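PDB 5VYQ: dTDP-4-amino-4,6-dideoxyglucose formyltransferase from Mycobacterium tuberculosis CAS/NITR204, which probably transfers a formyl group from a folate cofactor to the sugar amine of dTDP-4-amino-4,6-dideoxyglucose. Local coordinates for residues Pro140-Trp152 with Arg161-His173. Residues are numbered along the deposited sequence; the frame is centred on the assembly and turned at random. Where two conformers were deposited one is given.
Sequences PIIAQRECAIESW and RLMDIERELVLEH. With EDO (1,2-ethanediol), chain E.
R145 leaves edge strand 143-147 toward helix 161-173 and meets three successive turns of it. CB, CG and CD of R145 pass over CG2 of I165, with R145 CB 4.0 Å from I165 CG2. With CG anti to the backbone N (chi1 -174°), the chain then bends at chi3 and brings the guanidinium to L169, whose CD1 lies over one face, offset toward the rim: NE of R145 is 4.0 Å and CZ of R145 3.5 Å from L169 CD1, and NH2 is also against it. NH1 and NH2 each take one carboxylate oxygen of E172, end-on: NH1 bonds OE1 at 2.9 Å and NH2 bonds OE2 at 2.8 Å, both nearly straight and in the guanidinium plane. The carboxylate is turned 30° against that plane; OE2 uses its syn lone pair, whereas OE1 is met on the syn side but out of plane. This two-point salt bridge fixes the rotation of the guanidinium. A water bonded to NE2 of H173 also reaches NH2, weakly, and the imidazole offers one face to CB of A143 in a CH-pi contact, 3.7 Å to the ring centroid. Nearer the start of the helix, CB of C147 rests against both CD2 of L162 and CD1 of I165. Beyond it, R161 donates from NH1 to the carbonyl O of A148 (2.7 Å), clearly bent at the hydrogen, while D153 takes the same nitrogen in a salt bridge. The axes of 143-147 and 161-173 run roughly antiparallel (152°). In this formyltransferase domain, helix 155-179 follows the outermost strand of the six-stranded mixed sheet and packs back on it; I165 and L169 also touch neighbouring strand 125-131, V170 reaches strand 97-102, and helix 31-43 flanks M163, R167 and V170. The side chain of L162 lies about 7 Å from the bound dTDP-sugar.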
ATOM      1  N   PRO A 140     -29.828  11.656  22.899  1.00 11.40           N
ATOM      2  CA  PRO A 140     -30.216  10.408  23.487  1.00 12.17           C
ATOM      3  C   PRO A 140     -30.034   9.211  22.578  1.00 11.37           C
ATOM      4  O   PRO A 140     -30.558   9.219  21.446  1.00 10.10           O
ATOM      5  CB  PRO A 140     -31.702  10.634  23.841  1.00 12.88           C
ATOM      6  CG  PRO A 140     -31.804  12.109  24.035  1.00 13.33           C
ATOM      7  CD  PRO A 140     -30.835  12.727  23.067  1.00 11.64           C
ATOM      8  N   ILE A 141     -29.302   8.204  23.061  1.00  9.45           N
ATOM      9  CA  ILE A 141     -29.074   6.988  22.324  1.00 10.23           C
ATOM     10  C   ILE A 141     -30.225   6.035  22.367  1.00 10.31           C
ATOM     11  O   ILE A 141     -30.668   5.599  23.426  1.00 11.70           O
ATOM     12  CB  ILE A 141     -27.735   6.320  22.744  1.00  9.57           C
ATOM     13  CG1 ILE A 141     -26.600   7.305  22.464  1.00 11.06           C
ATOM     14  CG2 ILE A 141     -27.545   5.005  22.013  1.00  9.87           C
ATOM     15  CD1 ILE A 141     -25.265   6.878  23.009  1.00 13.01           C
ATOM     16  N   ILE A 142     -30.681   5.628  21.196  1.00 10.45           N
ATOM     17  CA  ILE A 142     -31.701   4.629  21.051  1.00 10.75           C
ATOM     18  C   ILE A 142     -31.078   3.239  21.022  1.00 12.33           C
ATOM     19  O   ILE A 142     -31.539   2.329  21.722  1.00 12.96           O
ATOM     20  CB  ILE A 142     -32.542   4.879  19.758  1.00 11.38           C
ATOM     21  CG1 ILE A 142     -33.306   6.200  19.859  1.00 10.50           C
ATOM     22  CG2 ILE A 142     -33.510   3.743  19.417  1.00 11.96           C
ATOM     23  CD1 ILE A 142     -33.712   6.808  18.529  1.00 10.56           C
ATOM     24  N   ALA A 143     -30.060   3.068  20.186  1.00  9.70           N
ATOM     25  CA  ALA A 143     -29.349   1.798  20.091  1.00 11.75           C
ATOM     26  C   ALA A 143     -27.962   2.039  19.545  1.00 11.52           C
ATOM     27  O   ALA A 143     -27.728   3.038  18.868  1.00 11.07           O
ATOM     28  CB  ALA A 143     -30.074   0.831  19.179  1.00 11.45           C
ATOM     29  N   GLN A 144     -27.060   1.115  19.865  1.00 10.82           N
ATOM     30  CA  GLN A 144     -25.761   1.183  19.253  1.00 11.88           C
ATOM     31  C   GLN A 144     -25.090  -0.167  19.331  1.00 12.56           C
ATOM     32  O   GLN A 144     -25.505  -1.096  20.053  1.00 11.97           O
ATOM     33  CB  GLN A 144     -24.927   2.329  19.853  1.00 14.71           C
ATOM     34  CG  GLN A 144     -24.486   2.156  21.234  1.00 15.44           C
ATOM     35  CD  GLN A 144     -23.660   3.276  21.869  1.00 16.32           C
ATOM     36  OE1 GLN A 144     -23.560   3.220  23.078  1.00 13.91           O
ATOM     37  NE2 GLN A 144     -23.077   4.252  21.143  1.00 13.55           N
ATOM     38  N   ARG A 145     -24.044  -0.267  18.539  1.00 11.53           N
ATOM     39  CA  ARG A 145     -23.327  -1.514  18.397  1.00 11.39           C
ATOM     40  C   ARG A 145     -21.881  -1.250  18.022  1.00 12.31           C
ATOM     41  O   ARG A 145     -21.588  -0.481  17.104  1.00 10.37           O
ATOM     42  CB  ARG A 145     -23.959  -2.449  17.377  1.00 11.49           C
ATOM     43  CG  ARG A 145     -23.323  -3.835  17.278  1.00 12.15           C
ATOM     44  CD  ARG A 145     -24.259  -4.822  16.571  1.00 12.83           C
ATOM     45  NE  ARG A 145     -25.497  -4.886  17.346  1.00 11.48           N
ATOM     46  CZ  ARG A 145     -26.690  -5.229  16.865  1.00 11.61           C
ATOM     47  NH1 ARG A 145     -26.835  -5.563  15.590  1.00 11.22           N
ATOM     48  NH2 ARG A 145     -27.737  -5.221  17.659  1.00 11.57           N
ATOM     49  N   GLU A 146     -20.999  -1.934  18.735  1.00 11.69           N
ATOM     50  CA  GLU A 146     -19.563  -1.858  18.462  1.00 12.87           C
ATOM     51  C   GLU A 146     -19.141  -2.687  17.251  1.00 12.55           C
ATOM     52  O   GLU A 146     -19.696  -3.746  16.947  1.00 13.01           O
ATOM     53  CB  GLU A 146     -18.781  -2.228  19.749  1.00 15.96           C
ATOM     54  CG  GLU A 146     -17.264  -2.011  19.621  1.00 18.39           C
ATOM     55  CD  GLU A 146     -16.436  -2.322  20.855  1.00 23.65           C
ATOM     56  OE1 GLU A 146     -17.033  -2.645  21.921  1.00 19.62           O
ATOM     57  OE2 GLU A 146     -15.191  -2.249  20.681  1.00 19.83           O
ATOM     58  N   CYS A 147     -18.118  -2.195  16.548  1.00 11.61           N
ATOM     59  CA  CYS A 147     -17.426  -2.927  15.478  1.00 13.33           C
ATOM     60  C   CYS A 147     -15.988  -3.095  15.938  1.00 14.35           C
ATOM     61  O   CYS A 147     -15.295  -2.124  16.209  1.00 14.56           O
ATOM     62  CB  CYS A 147     -17.412  -2.061  14.235  1.00 13.88           C
ATOM     63  SG  CYS A 147     -16.674  -2.805  12.778  1.00 14.59           S
ATOM     64  N   ALA A 148     -15.511  -4.330  15.963  1.00 16.76           N
ATOM     65  CA  ALA A 148     -14.122  -4.518  16.384  1.00 20.72           C
ATOM     66  C   ALA A 148     -13.183  -4.057  15.241  1.00 18.84           C
ATOM     67  O   ALA A 148     -13.551  -4.043  14.054  1.00 18.32           O
ATOM     68  CB  ALA A 148     -13.906  -5.979  16.758  1.00 22.36           C
ATOM     69  N   ILE A 149     -11.995  -3.605  15.628  1.00 17.57           N
ATOM     70  CA  ILE A 149     -10.969  -3.165  14.663  1.00 14.72           C
ATOM     71  C   ILE A 149      -9.810  -4.137  14.842  1.00 15.79           C
ATOM     72  O   ILE A 149      -9.219  -4.181  15.912  1.00 16.60           O
ATOM     73  CB  ILE A 149     -10.483  -1.748  14.986  1.00 17.49           C
ATOM     74  CG1 ILE A 149     -11.655  -0.761  14.890  1.00 17.78           C
ATOM     75  CG2 ILE A 149      -9.317  -1.355  14.081  1.00 17.78           C
ATOM     76  CD1 ILE A 149     -11.241   0.659  15.246  1.00 19.13           C
ATOM     77  N   GLU A 150      -9.454  -4.853  13.792  1.00 13.30           N
ATOM     78  CA  GLU A 150      -8.363  -5.809  13.807  1.00 13.60           C
ATOM     79  C   GLU A 150      -7.049  -5.098  13.418  1.00 13.02           C
ATOM     80  O   GLU A 150      -7.038  -3.976  12.890  1.00 13.62           O
ATOM     81  CB  GLU A 150      -8.650  -6.918  12.813  1.00 15.56           C
ATOM     82  CG  GLU A 150      -9.989  -7.660  12.950  1.00 19.64           C
ATOM     83  CD  GLU A 150     -10.194  -8.299  14.303  1.00 22.73           C
ATOM     84  OE1 GLU A 150      -9.210  -8.578  15.006  1.00 19.75           O
ATOM     85  OE2 GLU A 150     -11.371  -8.505  14.669  1.00 28.52           O
ATOM     86  N   SER A 151      -5.932  -5.768  13.643  1.00 12.33           N
ATOM     87  CA  SER A 151      -4.619  -5.190  13.354  1.00 12.59           C
ATOM     88  C   SER A 151      -4.375  -5.003  11.881  1.00 11.73           C
ATOM     89  O   SER A 151      -3.548  -4.152  11.512  1.00 13.99           O
ATOM     90  CB  SER A 151      -3.519  -6.102  13.910  1.00 12.85           C
ATOM     91  OG  SER A 151      -3.506  -7.362  13.238  1.00 14.82           O
ATOM     92  N   TRP A 152      -5.070  -5.762  11.043  1.00 11.59           N
ATOM     93  CA  TRP A 152      -4.967  -5.635   9.614  1.00 12.52           C
ATOM     94  C   TRP A 152      -6.021  -4.720   8.979  1.00 10.79           C
ATOM     95  O   TRP A 152      -6.061  -4.573   7.766  1.00 12.68           O
ATOM     96  CB  TRP A 152      -5.007  -7.002   8.931  1.00 14.25           C
ATOM     97  CG  TRP A 152      -6.219  -7.784   9.243  1.00 15.93           C
ATOM     98  CD1 TRP A 152      -7.393  -7.813   8.540  1.00 17.08           C
ATOM     99  CD2 TRP A 152      -6.396  -8.676  10.365  1.00 16.24           C
ATOM    100  NE1 TRP A 152      -8.287  -8.680   9.165  1.00 16.33           N
ATOM    101  CE2 TRP A 152      -7.701  -9.197  10.289  1.00 16.86           C
ATOM    102  CE3 TRP A 152      -5.574  -9.062  11.426  1.00 18.70           C
ATOM    103  CZ2 TRP A 152      -8.201 -10.106  11.229  1.00 20.00           C
ATOM    104  CZ3 TRP A 152      -6.058  -9.983  12.347  1.00 21.95           C
ATOM    105  CH2 TRP A 152      -7.369 -10.480  12.244  1.00 20.67           C
ATOM    106  N   ARG A 161     -17.730  -3.021   7.159  1.00 10.88           N
ATOM    107  CA  ARG A 161     -18.421  -3.691   8.256  1.00 12.19           C
ATOM    108  C   ARG A 161     -19.391  -2.743   8.971  1.00 12.04           C
ATOM    109  O   ARG A 161     -20.497  -3.149   9.365  1.00 12.65           O
ATOM    110  CB  ARG A 161     -17.437  -4.337   9.243  1.00 12.99           C
ATOM    111  CG  ARG A 161     -16.572  -5.448   8.621  1.00 15.42           C
ATOM    112  CD  ARG A 161     -15.941  -6.459   9.574  1.00 16.97           C
ATOM    113  NE  ARG A 161     -15.181  -5.824  10.638  1.00 17.25           N
ATOM    114  CZ  ARG A 161     -13.931  -5.404  10.497  1.00 17.66           C
ATOM    115  NH1 ARG A 161     -13.349  -4.803  11.505  1.00 16.04           N
ATOM    116  NH2 ARG A 161     -13.280  -5.557   9.331  1.00 17.83           N
ATOM    117  N   LEU A 162     -19.023  -1.476   9.134  1.00 11.07           N
ATOM    118  CA  LEU A 162     -19.961  -0.489   9.669  1.00 11.74           C
ATOM    119  C   LEU A 162     -21.257  -0.376   8.885  1.00 12.35           C
ATOM    120  O   LEU A 162     -22.340  -0.280   9.482  1.00 12.58           O
ATOM    121  CB  LEU A 162     -19.333   0.904   9.832  1.00 11.68           C
ATOM    122  CG  LEU A 162     -18.174   0.973  10.800  1.00 11.82           C
ATOM    123  CD1 LEU A 162     -17.600   2.389  10.776  1.00 14.33           C
ATOM    124  CD2 LEU A 162     -18.577   0.671  12.207  1.00 11.38           C
ATOM    125  N   MET A 163     -21.180  -0.476   7.568  1.00 11.68           N
ATOM    126  CA  MET A 163     -22.401  -0.389   6.764  1.00 11.73           C
ATOM    127  C   MET A 163     -23.243  -1.659   6.991  1.00 11.70           C
ATOM    128  O   MET A 163     -24.481  -1.569   6.987  1.00 13.03           O
ATOM    129  CB  MET A 163     -22.070  -0.209   5.301  1.00 12.08           C
ATOM    130  CG  MET A 163     -21.336   1.086   4.954  1.00 12.29           C
ATOM    131  SD  MET A 163     -22.214   2.575   5.398  1.00 13.81           S
ATOM    132  CE  MET A 163     -21.713   2.804   7.086  1.00 13.40           C
ATOM    133  N   ASP A 164     -22.638  -2.828   7.166  1.00 11.92           N
ATOM    134  CA  ASP A 164     -23.404  -4.049   7.475  1.00 12.93           C
ATOM    135  C   ASP A 164     -24.060  -3.903   8.847  1.00 12.15           C
ATOM    136  O   ASP A 164     -25.215  -4.264   9.012  1.00 13.23           O
ATOM    137  CB  ASP A 164     -22.524  -5.299   7.493  1.00 15.20           C
ATOM    138  CG  ASP A 164     -22.018  -5.701   6.111  1.00 17.33           C
ATOM    139  OD1 ASP A 164     -22.652  -5.377   5.115  1.00 18.84           O
ATOM    140  OD2 ASP A 164     -20.962  -6.349   6.032  1.00 22.93           O
ATOM    141  N   ILE A 165     -23.343  -3.371   9.821  1.00 12.39           N
ATOM    142  CA  ILE A 165     -23.880  -3.145  11.163  1.00 12.52           C
ATOM    143  C   ILE A 165     -25.015  -2.150  11.143  1.00 12.31           C
ATOM    144  O   ILE A 165     -26.017  -2.303  11.851  1.00 12.81           O
ATOM    145  CB  ILE A 165     -22.788  -2.755  12.178  1.00 13.11           C
ATOM    146  CG1 ILE A 165     -21.835  -3.941  12.340  1.00 14.97           C
ATOM    147  CG2 ILE A 165     -23.410  -2.244  13.447  1.00 12.73           C
ATOM    148  CD1 ILE A 165     -20.572  -3.613  13.121  1.00 16.61           C
ATOM    149  N   GLU A 166     -24.913  -1.121  10.315  1.00 11.56           N
ATOM    150  CA  GLU A 166     -25.939  -0.124  10.271  1.00 11.46           C
ATOM    151  C   GLU A 166     -27.225  -0.753   9.775  1.00 11.45           C
ATOM    152  O   GLU A 166     -28.289  -0.485  10.343  1.00 10.20           O
ATOM    153  CB  GLU A 166     -25.504   0.997   9.320  1.00 13.41           C
ATOM    154  CG  GLU A 166     -26.418   2.143   9.262  1.00 12.83           C
ATOM    155  CD  GLU A 166     -25.757   3.352   8.556  1.00 13.97           C
ATOM    156  OE1 GLU A 166     -26.322   3.611   7.529  1.00 15.61           O
ATOM    157  OE2 GLU A 166     -24.741   3.948   8.944  1.00 13.12           O
ATOM    158  N   ARG A 167     -27.112  -1.585   8.742  1.00 10.32           N
ATOM    159  CA  ARG A 167     -28.293  -2.233   8.185  1.00 11.81           C
ATOM    160  C   ARG A 167     -28.933  -3.157   9.226  1.00 12.06           C
ATOM    161  O   ARG A 167     -30.160  -3.115   9.424  1.00 10.80           O
ATOM    162  CB  ARG A 167     -27.922  -3.001   6.924  1.00 13.79           C
ATOM    163  CG  ARG A 167     -29.005  -3.985   6.452  1.00 13.82           C
ATOM    164  CD  ARG A 167     -28.656  -4.620   5.127  1.00 15.57           C
ATOM    165  NE  ARG A 167     -28.716  -3.614   4.063  1.00 16.97           N
ATOM    166  CZ  ARG A 167     -29.844  -3.248   3.435  1.00 20.01           C
ATOM    167  NH1 ARG A 167     -29.780  -2.284   2.491  1.00 17.33           N
ATOM    168  NH2 ARG A 167     -31.029  -3.827   3.755  1.00 18.97           N
ATOM    169  N   GLU A 168     -28.097  -3.907   9.956  1.00 12.51           N
ATOM    170  CA  GLU A 168     -28.567  -4.821  11.007  0.50 12.16           C
ATOM    171  C   GLU A 168     -29.332  -4.054  12.092  1.00 12.09           C
ATOM    172  O   GLU A 168     -30.436  -4.402  12.522  1.00 11.92           O
ATOM    173  CB  GLU A 168     -27.374  -5.639  11.570  0.50 12.45           C
ATOM    174  CG  GLU A 168     -26.972  -6.732  10.563  0.50 13.87           C
ATOM    175  CD  GLU A 168     -25.639  -7.469  10.669  0.50 15.29           C
ATOM    176  OE1 GLU A 168     -24.795  -7.287  11.574  0.50 19.10           O
ATOM    177  OE2 GLU A 168     -25.428  -8.308   9.766  0.50 18.00           O
ATOM    178  N   LEU A 169     -28.729  -2.983  12.580  1.00 10.82           N
ATOM    179  CA  LEU A 169     -29.274  -2.256  13.690  1.00 11.66           C
ATOM    180  C   LEU A 169     -30.550  -1.521  13.347  1.00 11.67           C
ATOM    181  O   LEU A 169     -31.524  -1.480  14.111  1.00 10.97           O
ATOM    182  CB  LEU A 169     -28.170  -1.316  14.179  1.00 13.22           C
ATOM    183  CG  LEU A 169     -28.253  -0.851  15.599  1.00 15.19           C
ATOM    184  CD1 LEU A 169     -28.175  -2.036  16.565  1.00 14.37           C
ATOM    185  CD2 LEU A 169     -27.137   0.176  15.823  1.00 14.92           C
ATOM    186  N   VAL A 170     -30.561  -0.905  12.157  1.00 10.60           N
ATOM    187  CA  VAL A 170     -31.778  -0.268  11.687  1.00 11.10           C
ATOM    188  C   VAL A 170     -32.965  -1.223  11.501  1.00 10.88           C
ATOM    189  O   VAL A 170     -34.078  -0.903  11.920  1.00 10.85           O
ATOM    190  CB  VAL A 170     -31.521   0.552  10.394  1.00 10.97           C
ATOM    191  CG1 VAL A 170     -32.803   1.075   9.777  1.00 13.89           C
ATOM    192  CG2 VAL A 170     -30.603   1.716  10.736  1.00 12.17           C
ATOM    193  N   LEU A 171     -32.713  -2.358  10.857  1.00  9.97           N
ATOM    194  CA  LEU A 171     -33.759  -3.360  10.640  1.00 10.51           C
ATOM    195  C   LEU A 171     -34.245  -3.895  11.970  1.00 10.09           C
ATOM    196  O   LEU A 171     -35.447  -4.098  12.134  1.00 10.51           O
ATOM    197  CB  LEU A 171     -33.320  -4.468   9.723  1.00 11.50           C
ATOM    198  CG  LEU A 171     -33.028  -3.947   8.322  1.00 12.99           C
ATOM    199  CD1 LEU A 171     -32.470  -5.015   7.418  1.00 14.19           C
ATOM    200  CD2 LEU A 171     -34.250  -3.313   7.670  1.00 15.46           C
ATOM    201  N   GLU A 172     -33.345  -4.125  12.925  1.00  9.63           N
ATOM    202  CA  GLU A 172     -33.780  -4.552  14.240  1.00 11.38           C
ATOM    203  C   GLU A 172     -34.674  -3.564  14.962  1.00 11.09           C
ATOM    204  O   GLU A 172     -35.677  -3.978  15.567  1.00  9.87           O
ATOM    205  CB  GLU A 172     -32.569  -4.753  15.137  1.00 10.69           C
ATOM    206  CG  GLU A 172     -31.730  -5.970  14.811  1.00  9.86           C
ATOM    207  CD  GLU A 172     -30.401  -6.045  15.547  1.00 10.04           C
ATOM    208  OE1 GLU A 172     -29.454  -6.685  14.987  1.00 11.96           O
ATOM    209  OE2 GLU A 172     -30.343  -5.519  16.674  1.00 11.49           O
ATOM    210  N   HIS A 173     -34.287  -2.277  14.949  1.00  9.97           N
ATOM    211  CA  HIS A 173     -34.936  -1.288  15.758  1.00 10.45           C
ATOM    212  C   HIS A 173     -35.988  -0.415  15.065  1.00 11.15           C
ATOM    213  O   HIS A 173     -36.496   0.501  15.686  1.00 10.95           O
ATOM    214  CB  HIS A 173     -33.909  -0.411  16.479  1.00 11.35           C
ATOM    215  CG  HIS A 173     -33.077  -1.187  17.434  1.00 11.28           C
ATOM    216  ND1 HIS A 173     -33.523  -1.511  18.700  1.00 11.52           N
ATOM    217  CD2 HIS A 173     -31.861  -1.760  17.298  1.00 11.88           C
ATOM    218  CE1 HIS A 173     -32.590  -2.203  19.316  1.00 12.24           C
ATOM    219  NE2 HIS A 173     -31.577  -2.380  18.486  1.00 12.05           N
TER
HETATM  220  C1  EDO E 303      -0.936  -2.223  12.801  1.00 17.10           C
HETATM  221  O1  EDO E 303      -1.986  -3.003  13.379  1.00 17.53           O
HETATM  222  C2  EDO E 303       0.095  -2.041  13.906  1.00 16.81           C
HETATM  223  O2  EDO E 303      -0.410  -1.284  14.997  1.00 18.88           O
HETATM  224  O   HOH W   1     -29.406  -3.626  19.931  1.00 17.81           O